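Local coordinates for protein beta-lactamase (Klebsiella pneumoniae, PDB 6HUH) that probably hydrolyses beta-lactam antibiotics to substituted beta-amino acids, as a serine beta-lactamase of class D, at residues 61-66 with 170-175; 179-184 with 193-198; 217-222 with 251-256. All blocks are in the same frame, centred on the assembly; numbering follows the deposited sequence.

Along the chain contact 1 closes before contact 2 opens, and contact 2 before contact 3. Their centres step across the molecule: contacts 1 and 2 lie about 15 Å apart, contacts 2 and 3 about 13 Å, and contacts 1 and 3 about 26 Å, on opposite sides of the chain's centre. Helix 174-184 joins the first two, and between them the ring of Tyr62 stacks on that of His179. Strands 192-201 and 215-225, neighbours in the antiparallel sheet, join the last two through backbone pairing of residues 193-198 with 217-222. The series thus runs from the helical region across the sheet to the helix backing it, as in other penicillin-recognising serine enzymes.

Contact 1. Residues 61-66 with 170-175; sequences GYDSGF and LPVSAQ
Asp63, in the last turn of helix 56-64, meets Val172 in the loop that leads into helix 174-184. Its CB leaves the helix toward this loop and lies 4.0 Å from CG1 of Val172. One atom further, CG keeps the same neighbour at 3.9 Å, the aspartate and valine side chains crossing obliquely. The first torsion explains the reach: CG lies opposite the backbone N (chi1 -170°), on the carbonyl-carbon side, and from there OD1 comes to the loop backbone. At the tip the two oxygens have different surroundings. OD1 lies beside that backbone, 3.8 Å from O of Pro171 and 3.9 Å from CA of Val172, and also touches CG1 of Val172, without a hydrogen bond to the loop. OD2 is held by the hydroxyl of Tyr121, from helix 115-124. A short acid thus suits position 63, and the compact, methyl-bearing Val172 suits the flank of its CB and CG.

The loop has its own supports. Pro171, whose ring suits a constrained bend, is the centre of an inverse gamma turn closed by N of Val172 and O of Leu170, 2.8 Å apart. Ser173, with a short hydroxyl side chain apt for capping, stands at the N-cap of helix 174-184 and bonds through OG to N of Thr176.

No hydrogen bond crosses this small surface contact. The Val172 methyl supplies its apolar packing, while the nearness of OD1 to the Pro171 carbonyl oxygen adds no attraction, so the carboxylate probably depends on Tyr121 for its polar bonding.

Contact 2. Residues 179-184 with 193-198; sequences HTANIL and QIHGKT. With SO4 (sulfate ion), chain C.
Leu184 and His195 lead the contact where residues 179-184 of helix 174-184 meet strand 192-201 of the antiparallel sheet, which carries the Lys-Thr-Gly motif of class D enzymes. The axes of the two short segments approach to 7.5 Å and make an angle of 76°, and the chain returns to this strand through strand 185-189.

Leu184 works with both its backbone and its side chain. Its carbonyl O accepts a hydrogen bond of 2.9 Å from N of Gly196, nearly straight at 162°, and also takes a CH...O contact from CA of His195. Its branched apolar tip suits the buried flank of the motif lysine's aliphatic chain: CD2 lies 3.8 Å from CD of Lys197, the two side chains crossing at about a right angle.

His195 provides the second grip. Its ND1 donates to O of Ala181 over 3.1 Å; the acceptor lies in the ring plane, whereas the nitrogen sits well above the plane of the carbonyl group. Chi1 of -52° places CG beside the backbone N, bringing ND1 to the carbonyl of Ala181. Ala181 suits this place because its small methyl lies against ND1 and CE1 of the imidazole, 3.7 Å from CE1. Trp222, on the next strand, stacks on the same ring, so the histidine is fixed by both packing and hydrogen bonding.

Bends at chi2 and chi4 carry the amine of Lys197 away from Leu184 to Ser101 OG and Met98 O, near Ser51, the predicted acylated serine; NZ also donates to O of Thr198 at 3.1 Å, on a lone pair in the carbonyl plane. A sulfate, probably from the crystallisation liquor, is bound by Ser101 and Ser246, and its O4 accepts a hydrogen bond from OG1 of Thr198 at 3.0 Å.

Contact 3. Residues 217-222 with 251-256; sequences GWFVGW and EEVFAA
Phe219 and Val253 form the main apolar contact between strand 215-225 and the C-terminal helix 245-264, which lies along one face of the sheet. CB of Phe219 points toward the helix, and with CG opposite the backbone N (chi1 -165°) the ring's CD2 comes within 3.7 Å of CG1 of Val253. That methyl lies at the ring edge, in its plane, and CG2 of Val253 reaches the same CD2 at a like distance. A beta-branched valine suits the site, since its branch at CB lets both methyls reach CD2.

Aromatic contact is looser. CE2 of Phe254 approaches CE2 of Phe219 at 4.4 Å, obliquely to both rings, while the ring of Phe232, on the adjoining strand, meets that of Phe219 with planes about 25° apart.

Polar bonding stays at the margin, where Glu252 bonds through OE2 to His234 of the neighbouring strand. The other face of strand 215-225 is covered by helix 155-166, on which Trp218 and Val220 pack.

Between the two segments themselves the chemistry is wholly apolar, so shape and burial of hydrocarbon, rather than directed bonds, hold this helix against strand 215-225.

Contact 1. Residues 61-66 with 170-175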
loop_
_atom_site.group_PDB
_atom_site.type_symbol
_atom_site.label_atom_id
_atom_site.label_comp_id
_atom_site.label_asym_id
_atom_site.label_seq_id
_atom_site.Cartn_x
_atom_site.Cartn_y
_atom_site.Cartn_z
ATOM N N GLY A 61 16.158 -4.628 -9.364
ATOM C CA GLY A 61 15.936 -5.112 -8.003
ATOM C C GLY A 61 15.257 -6.461 -7.885
ATOM O O GLY A 61 15.642 -7.259 -7.036
ATOM N N TYR A 62 14.271 -6.749 -8.729
ATOM C CA TYR A 62 13.647 -8.065 -8.681
ATOM C C TYR A 62 14.433 -9.117 -9.435
ATOM O O TYR A 62 14.442 -10.265 -9.014
ATOM C CB TYR A 62 12.200 -8.037 -9.155
ATOM C CG TYR A 62 11.270 -7.423 -8.135
ATOM C CD1 TYR A 62 10.949 -8.095 -6.958
ATOM C CD2 TYR A 62 10.696 -6.174 -8.353
ATOM C CE1 TYR A 62 10.102 -7.520 -6.011
ATOM C CE2 TYR A 62 9.857 -5.588 -7.410
ATOM C CZ TYR A 62 9.561 -6.263 -6.244
ATOM O OH TYR A 62 8.713 -5.656 -5.359
ATOM N N ASP A 63 15.090 -8.745 -10.531
ATOM C CA ASP A 63 15.874 -9.683 -11.333
ATOM C C ASP A 63 17.111 -10.177 -10.585
ATOM O O ASP A 63 17.440 -11.359 -10.664
ATOM C CB ASP A 63 16.271 -9.041 -12.680
ATOM C CG ASP A 63 16.878 -10.023 -13.657
ATOM O OD1 ASP A 63 16.151 -10.982 -14.080
ATOM O OD2 ASP A 63 18.070 -9.832 -14.023
ATOM N N SER A 64 17.805 -9.255 -9.887
ATOM C CA SER A 64 19.027 -9.548 -9.156
ATOM C C SER A 64 18.759 -10.218 -7.815
ATOM O O SER A 64 19.605 -10.968 -7.339
ATOM C CB SER A 64 19.867 -8.288 -8.992
ATOM O OG SER A 64 19.142 -7.247 -8.361
ATOM N N GLY A 65 17.586 -9.973 -7.230
ATOM C CA GLY A 65 17.203 -10.566 -5.958
ATOM C C GLY A 65 17.282 -9.638 -4.765
ATOM O O GLY A 65 17.042 -10.080 -3.634
ATOM N N PHE A 66 17.617 -8.346 -4.998
ATOM C CA PHE A 66 17.675 -7.342 -3.940
ATOM C C PHE A 66 16.288 -7.152 -3.352
ATOM O O PHE A 66 16.137 -7.055 -2.127
ATOM C CB PHE A 66 18.172 -5.993 -4.468
ATOM C CG PHE A 66 18.303 -4.992 -3.343
ATOM C CD1 PHE A 66 19.311 -5.118 -2.395
ATOM C CD2 PHE A 66 17.379 -3.976 -3.185
ATOM C CE1 PHE A 66 19.437 -4.205 -1.353
ATOM C CE2 PHE A 66 17.481 -3.084 -2.115
ATOM C CZ PHE A 66 18.517 -3.202 -1.213
ATOM N N LEU A 170 12.235 -7.484 -22.422
ATOM C CA LEU A 170 13.382 -7.236 -21.532
ATOM C C LEU A 170 13.896 -8.564 -20.908
ATOM O O LEU A 170 13.096 -9.497 -20.769
ATOM C CB LEU A 170 13.107 -6.122 -20.488
ATOM C CG LEU A 170 12.823 -4.698 -21.059
ATOM C CD1 LEU A 170 12.575 -3.706 -19.960
ATOM C CD2 LEU A 170 13.957 -4.181 -21.907
ATOM N N PRO A 171 15.230 -8.707 -20.623
ATOM C CA PRO A 171 15.763 -9.999 -20.144
ATOM C C PRO A 171 15.443 -10.342 -18.686
ATOM O O PRO A 171 16.325 -10.716 -17.910
ATOM C CB PRO A 171 17.269 -9.855 -20.398
ATOM C CG PRO A 171 17.537 -8.428 -20.189
ATOM C CD PRO A 171 16.326 -7.717 -20.768
ATOM N N VAL A 172 14.170 -10.197 -18.314
ATOM C CA VAL A 172 13.664 -10.452 -16.971
ATOM C C VAL A 172 12.558 -11.501 -17.033
ATOM O O VAL A 172 11.986 -11.743 -18.097
ATOM C CB VAL A 172 13.237 -9.151 -16.228
ATOM C CG1 VAL A 172 14.403 -8.167 -16.103
ATOM C CG2 VAL A 172 12.042 -8.482 -16.884
ATOM N N SER A 173 12.284 -12.140 -15.893
ATOM C CA SER A 173 11.269 -13.174 -15.724
ATOM C C SER A 173 9.848 -12.587 -15.660
ATOM O O SER A 173 9.675 -11.372 -15.502
ATOM C CB SER A 173 11.546 -13.956 -14.447
ATOM O OG SER A 173 11.282 -13.154 -13.307
ATOM N N ALA A 174 8.839 -13.482 -15.721
ATOM C CA ALA A 174 7.424 -13.163 -15.610
ATOM C C ALA A 174 7.133 -12.592 -14.217
ATOM O O ALA A 174 6.507 -11.527 -14.118
ATOM C CB ALA A 174 6.592 -14.416 -15.857
ATOM N N GLN A 175 7.625 -13.277 -13.153
ATOM C CA GLN A 175 7.463 -12.862 -11.764
ATOM C C GLN A 175 8.170 -11.527 -11.447
ATOM O O GLN A 175 7.662 -10.785 -10.605
ATOM C CB GLN A 175 7.830 -13.955 -10.765
ATOM C CG GLN A 175 9.275 -14.471 -10.835
ATOM C CD GLN A 175 9.553 -15.510 -11.914
ATOM O OE1 GLN A 175 8.751 -15.785 -12.830
ATOM N NE2 GLN A 175 10.741 -16.086 -11.847
#

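Contact 2. Residues 179-184 with 193-198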
loop_
_atom_site.group_PDB
_atom_site.type_symbol
_atom_site.label_atom_id
_atom_site.label_comp_id
_atom_site.label_asym_id
_atom_site.label_seq_id
_atom_site.Cartn_x
_atom_site.Cartn_y
_atom_site.Cartn_z
ATOM N N HIS A 179 5.863 -8.621 -10.025
ATOM C CA HIS A 179 6.176 -7.875 -8.801
ATOM C C HIS A 179 6.274 -6.361 -9.094
ATOM O O HIS A 179 5.722 -5.550 -8.341
ATOM C CB HIS A 179 7.472 -8.380 -8.176
ATOM C CG HIS A 179 7.358 -9.664 -7.411
ATOM N ND1 HIS A 179 6.352 -9.869 -6.489
ATOM C CD2 HIS A 179 8.196 -10.731 -7.385
ATOM C CE1 HIS A 179 6.581 -11.068 -5.966
ATOM N NE2 HIS A 179 7.675 -11.625 -6.478
ATOM N N THR A 180 6.934 -5.999 -10.213
ATOM C CA THR A 180 7.080 -4.615 -10.689
ATOM C C THR A 180 5.694 -3.986 -10.939
ATOM O O THR A 180 5.475 -2.840 -10.562
ATOM C CB THR A 180 7.967 -4.582 -11.957
ATOM O OG1 THR A 180 9.250 -5.180 -11.672
ATOM C CG2 THR A 180 8.129 -3.158 -12.539
ATOM N N ALA A 181 4.769 -4.747 -11.565
ATOM C CA ALA A 181 3.394 -4.357 -11.860
ATOM C C ALA A 181 2.626 -4.057 -10.570
ATOM O O ALA A 181 1.987 -3.008 -10.456
ATOM C CB ALA A 181 2.689 -5.482 -12.620
ATOM N N ASN A 182 2.699 -4.987 -9.608
ATOM C CA ASN A 182 2.016 -4.905 -8.329
ATOM C C ASN A 182 2.369 -3.636 -7.569
ATOM O O ASN A 182 1.475 -2.828 -7.310
ATOM C CB ASN A 182 2.240 -6.173 -7.495
ATOM C CG ASN A 182 1.576 -7.436 -8.034
ATOM O OD1 ASN A 182 0.652 -7.411 -8.851
ATOM N ND2 ASN A 182 2.006 -8.590 -7.548
ATOM N N ILE A 183 3.670 -3.407 -7.305
ATOM C CA ILE A 183 4.127 -2.201 -6.598
ATOM C C ILE A 183 3.815 -0.886 -7.374
ATOM O O ILE A 183 3.701 0.160 -6.729
ATOM C CB ILE A 183 5.613 -2.285 -6.138
ATOM C CG1 ILE A 183 6.591 -2.532 -7.292
ATOM C CG2 ILE A 183 5.753 -3.331 -5.074
ATOM C CD1 ILE A 183 8.077 -2.368 -6.921
ATOM N N LEU A 184 3.605 -0.964 -8.726
ATOM C CA LEU A 184 3.303 0.174 -9.647
ATOM C C LEU A 184 1.804 0.367 -10.008
ATOM O O LEU A 184 1.482 1.296 -10.748
ATOM C CB LEU A 184 4.090 0.036 -10.983
ATOM C CG LEU A 184 5.566 0.401 -11.044
ATOM C CD1 LEU A 184 6.108 0.096 -12.403
ATOM C CD2 LEU A 184 5.782 1.861 -10.730
ATOM N N GLN A 193 -6.619 -2.519 -16.130
ATOM C CA GLN A 193 -5.680 -2.513 -15.027
ATOM C C GLN A 193 -4.661 -1.450 -15.343
ATOM O O GLN A 193 -4.017 -1.524 -16.381
ATOM C CB GLN A 193 -5.011 -3.889 -14.881
ATOM C CG GLN A 193 -5.844 -4.923 -14.121
ATOM C CD GLN A 193 -5.014 -6.135 -13.781
ATOM O OE1 GLN A 193 -4.149 -6.107 -12.893
ATOM N NE2 GLN A 193 -5.250 -7.227 -14.495
ATOM N N ILE A 194 -4.551 -0.432 -14.483
ATOM C CA ILE A 194 -3.633 0.700 -14.685
ATOM C C ILE A 194 -2.323 0.550 -13.862
ATOM O O ILE A 194 -2.357 0.286 -12.666
ATOM C CB ILE A 194 -4.365 2.055 -14.416
ATOM C CG1 ILE A 194 -5.795 2.123 -15.073
ATOM C CG2 ILE A 194 -3.513 3.282 -14.780
ATOM C CD1 ILE A 194 -5.945 2.019 -16.599
ATOM N N HIS A 195 -1.189 0.701 -14.512
ATOM C CA HIS A 195 0.095 0.647 -13.839
ATOM C C HIS A 195 0.778 1.926 -14.254
ATOM O O HIS A 195 0.756 2.251 -15.440
ATOM C CB HIS A 195 0.888 -0.583 -14.276
ATOM C CG HIS A 195 0.122 -1.871 -14.165
ATOM N ND1 HIS A 195 0.277 -2.721 -13.077
ATOM C CD2 HIS A 195 -0.768 -2.423 -15.022
ATOM C CE1 HIS A 195 -0.510 -3.756 -13.313
ATOM N NE2 HIS A 195 -1.155 -3.625 -14.471
ATOM N N GLY A 196 1.286 2.688 -13.288
ATOM C CA GLY A 196 1.910 3.980 -13.576
ATOM C C GLY A 196 2.835 4.564 -12.528
ATOM O O GLY A 196 2.876 4.112 -11.383
ATOM N N LYS A 197 3.588 5.573 -12.912
ATOM C CA LYS A 197 4.549 6.213 -12.014
ATOM C C LYS A 197 4.727 7.715 -12.297
ATOM O O LYS A 197 4.918 8.132 -13.440
ATOM C CB LYS A 197 5.915 5.456 -12.043
ATOM C CG LYS A 197 6.977 5.975 -11.060
ATOM C CD LYS A 197 6.831 5.374 -9.664
ATOM C CE LYS A 197 7.649 6.121 -8.649
ATOM N NZ LYS A 197 6.969 7.360 -8.217
ATOM N N THR A 198 4.661 8.512 -11.233
ATOM C CA THR A 198 4.893 9.950 -11.303
ATOM C C THR A 198 6.393 10.243 -11.111
ATOM O O THR A 198 7.090 9.475 -10.450
ATOM C CB THR A 198 4.031 10.710 -10.293
ATOM O OG1 THR A 198 4.304 10.244 -8.972
ATOM C CG2 THR A 198 2.545 10.622 -10.599
HETATM S S SO4 C . 7.266 12.400 -7.266
HETATM O O1 SO4 C . 7.768 12.825 -5.955
HETATM O O2 SO4 C . 6.593 13.512 -7.941
HETATM O O3 SO4 C . 8.392 11.975 -8.079
HETATM O O4 SO4 C . 6.328 11.292 -7.093
#

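Contact 3. Residues 217-222 with 251-256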
loop_
_atom_site.group_PDB
_atom_site.type_symbol
_atom_site.label_atom_id
_atom_site.label_comp_id
_atom_site.label_asym_id
_atom_site.label_seq_id
_atom_site.Cartn_x
_atom_site.Cartn_y
_atom_site.Cartn_z
ATOM N N GLY A 217 6.862 17.310 -14.757
ATOM C CA GLY A 217 5.973 16.325 -14.171
ATOM C C GLY A 217 5.919 15.132 -15.085
ATOM O O GLY A 217 5.949 15.286 -16.300
ATOM N N TRP A 218 5.918 13.949 -14.543
ATOM C CA TRP A 218 5.849 12.788 -15.406
ATOM C C TRP A 218 4.740 11.851 -14.923
ATOM O O TRP A 218 4.646 11.589 -13.731
ATOM C CB TRP A 218 7.161 11.978 -15.338
ATOM C CG TRP A 218 8.388 12.426 -16.074
ATOM C CD1 TRP A 218 9.470 13.054 -15.525
ATOM C CD2 TRP A 218 8.814 11.965 -17.369
ATOM N NE1 TRP A 218 10.504 13.105 -16.433
ATOM C CE2 TRP A 218 10.126 12.453 -17.577
ATOM C CE3 TRP A 218 8.189 11.241 -18.405
ATOM C CZ2 TRP A 218 10.813 12.256 -18.775
ATOM C CZ3 TRP A 218 8.872 11.043 -19.587
ATOM C CH2 TRP A 218 10.171 11.543 -19.763
ATOM N N PHE A 219 3.947 11.310 -15.839
ATOM C CA PHE A 219 3.023 10.224 -15.555
ATOM C C PHE A 219 3.097 9.203 -16.675
ATOM O O PHE A 219 2.540 9.395 -17.763
ATOM C CB PHE A 219 1.601 10.616 -15.182
ATOM C CG PHE A 219 0.943 9.395 -14.581
ATOM C CD1 PHE A 219 1.423 8.831 -13.399
ATOM C CD2 PHE A 219 -0.097 8.752 -15.239
ATOM C CE1 PHE A 219 0.867 7.666 -12.880
ATOM C CE2 PHE A 219 -0.676 7.598 -14.699
ATOM C CZ PHE A 219 -0.178 7.058 -13.529
ATOM N N VAL A 220 3.900 8.164 -16.428
ATOM C CA VAL A 220 4.230 7.111 -17.391
ATOM C C VAL A 220 3.696 5.806 -16.929
ATOM O O VAL A 220 3.611 5.598 -15.727
ATOM C CB VAL A 220 5.754 7.056 -17.712
ATOM C CG1 VAL A 220 6.229 8.389 -18.240
ATOM C CG2 VAL A 220 6.577 6.658 -16.504
ATOM N N GLY A 221 3.305 4.952 -17.863
ATOM C CA GLY A 221 2.739 3.653 -17.521
ATOM C C GLY A 221 1.913 3.012 -18.602
ATOM O O GLY A 221 1.954 3.427 -19.756
ATOM N N TRP A 222 1.195 1.975 -18.242
ATOM C CA TRP A 222 0.376 1.244 -19.193
ATOM C C TRP A 222 -0.919 0.812 -18.577
ATOM O O TRP A 222 -1.032 0.759 -17.363
ATOM C CB TRP A 222 1.136 0.027 -19.754
ATOM C CG TRP A 222 1.345 -1.098 -18.776
ATOM C CD1 TRP A 222 0.570 -2.215 -18.622
ATOM C CD2 TRP A 222 2.412 -1.216 -17.829
ATOM N NE1 TRP A 222 1.104 -3.032 -17.652
ATOM C CE2 TRP A 222 2.221 -2.433 -17.130
ATOM C CE3 TRP A 222 3.502 -0.394 -17.479
ATOM C CZ2 TRP A 222 3.085 -2.852 -16.110
ATOM C CZ3 TRP A 222 4.358 -0.814 -16.468
ATOM C CH2 TRP A 222 4.145 -2.027 -15.796
ATOM N N GLU A 251 -3.423 13.269 -13.129
ATOM C CA GLU A 251 -4.788 13.763 -13.237
ATOM C C GLU A 251 -5.225 13.790 -14.717
ATOM O O GLU A 251 -6.263 13.220 -15.056
ATOM C CB GLU A 251 -4.824 15.159 -12.614
ATOM C CG GLU A 251 -6.181 15.800 -12.442
ATOM C CD GLU A 251 -6.049 17.161 -11.783
ATOM O OE1 GLU A 251 -6.228 17.230 -10.544
ATOM O OE2 GLU A 251 -5.682 18.136 -12.483
ATOM N N GLU A 252 -4.397 14.415 -15.589
ATOM C CA GLU A 252 -4.631 14.596 -17.030
ATOM C C GLU A 252 -4.639 13.281 -17.814
ATOM O O GLU A 252 -5.328 13.178 -18.835
ATOM C CB GLU A 252 -3.636 15.609 -17.637
ATOM C CG GLU A 252 -4.008 17.060 -17.380
ATOM C CD GLU A 252 -2.865 18.060 -17.476
ATOM O OE1 GLU A 252 -2.769 18.940 -16.587
ATOM O OE2 GLU A 252 -2.072 17.977 -18.444
ATOM N N VAL A 253 -3.888 12.285 -17.334
ATOM C CA VAL A 253 -3.836 10.968 -17.962
ATOM C C VAL A 253 -5.148 10.235 -17.682
ATOM O O VAL A 253 -5.770 9.718 -18.608
ATOM C CB VAL A 253 -2.589 10.183 -17.505
ATOM C CG1 VAL A 253 -2.728 8.696 -17.782
ATOM C CG2 VAL A 253 -1.335 10.727 -18.176
ATOM N N PHE A 254 -5.593 10.254 -16.411
ATOM C CA PHE A 254 -6.839 9.626 -15.967
ATOM C C PHE A 254 -8.075 10.270 -16.580
ATOM O O PHE A 254 -9.103 9.604 -16.715
ATOM C CB PHE A 254 -6.930 9.576 -14.440
ATOM C CG PHE A 254 -6.351 8.308 -13.867
ATOM C CD1 PHE A 254 -7.075 7.118 -13.896
ATOM C CD2 PHE A 254 -5.106 8.310 -13.254
ATOM C CE1 PHE A 254 -6.543 5.946 -13.360
ATOM C CE2 PHE A 254 -4.587 7.146 -12.697
ATOM C CZ PHE A 254 -5.307 5.974 -12.756
ATOM N N ALA A 255 -7.966 11.547 -16.982
ATOM C CA ALA A 255 -9.045 12.267 -17.640
ATOM C C ALA A 255 -9.179 11.727 -19.073
ATOM O O ALA A 255 -10.206 11.126 -19.407
ATOM C CB ALA A 255 -8.743 13.766 -17.654
ATOM N N ALA A 256 -8.079 11.861 -19.870
ATOM C CA ALA A 256 -7.928 11.516 -21.291
ATOM C C ALA A 256 -7.702 10.029 -21.647
ATOM O O ALA A 256 -7.625 9.710 -22.841
ATOM C CB ALA A 256 -6.808 12.342 -21.878
#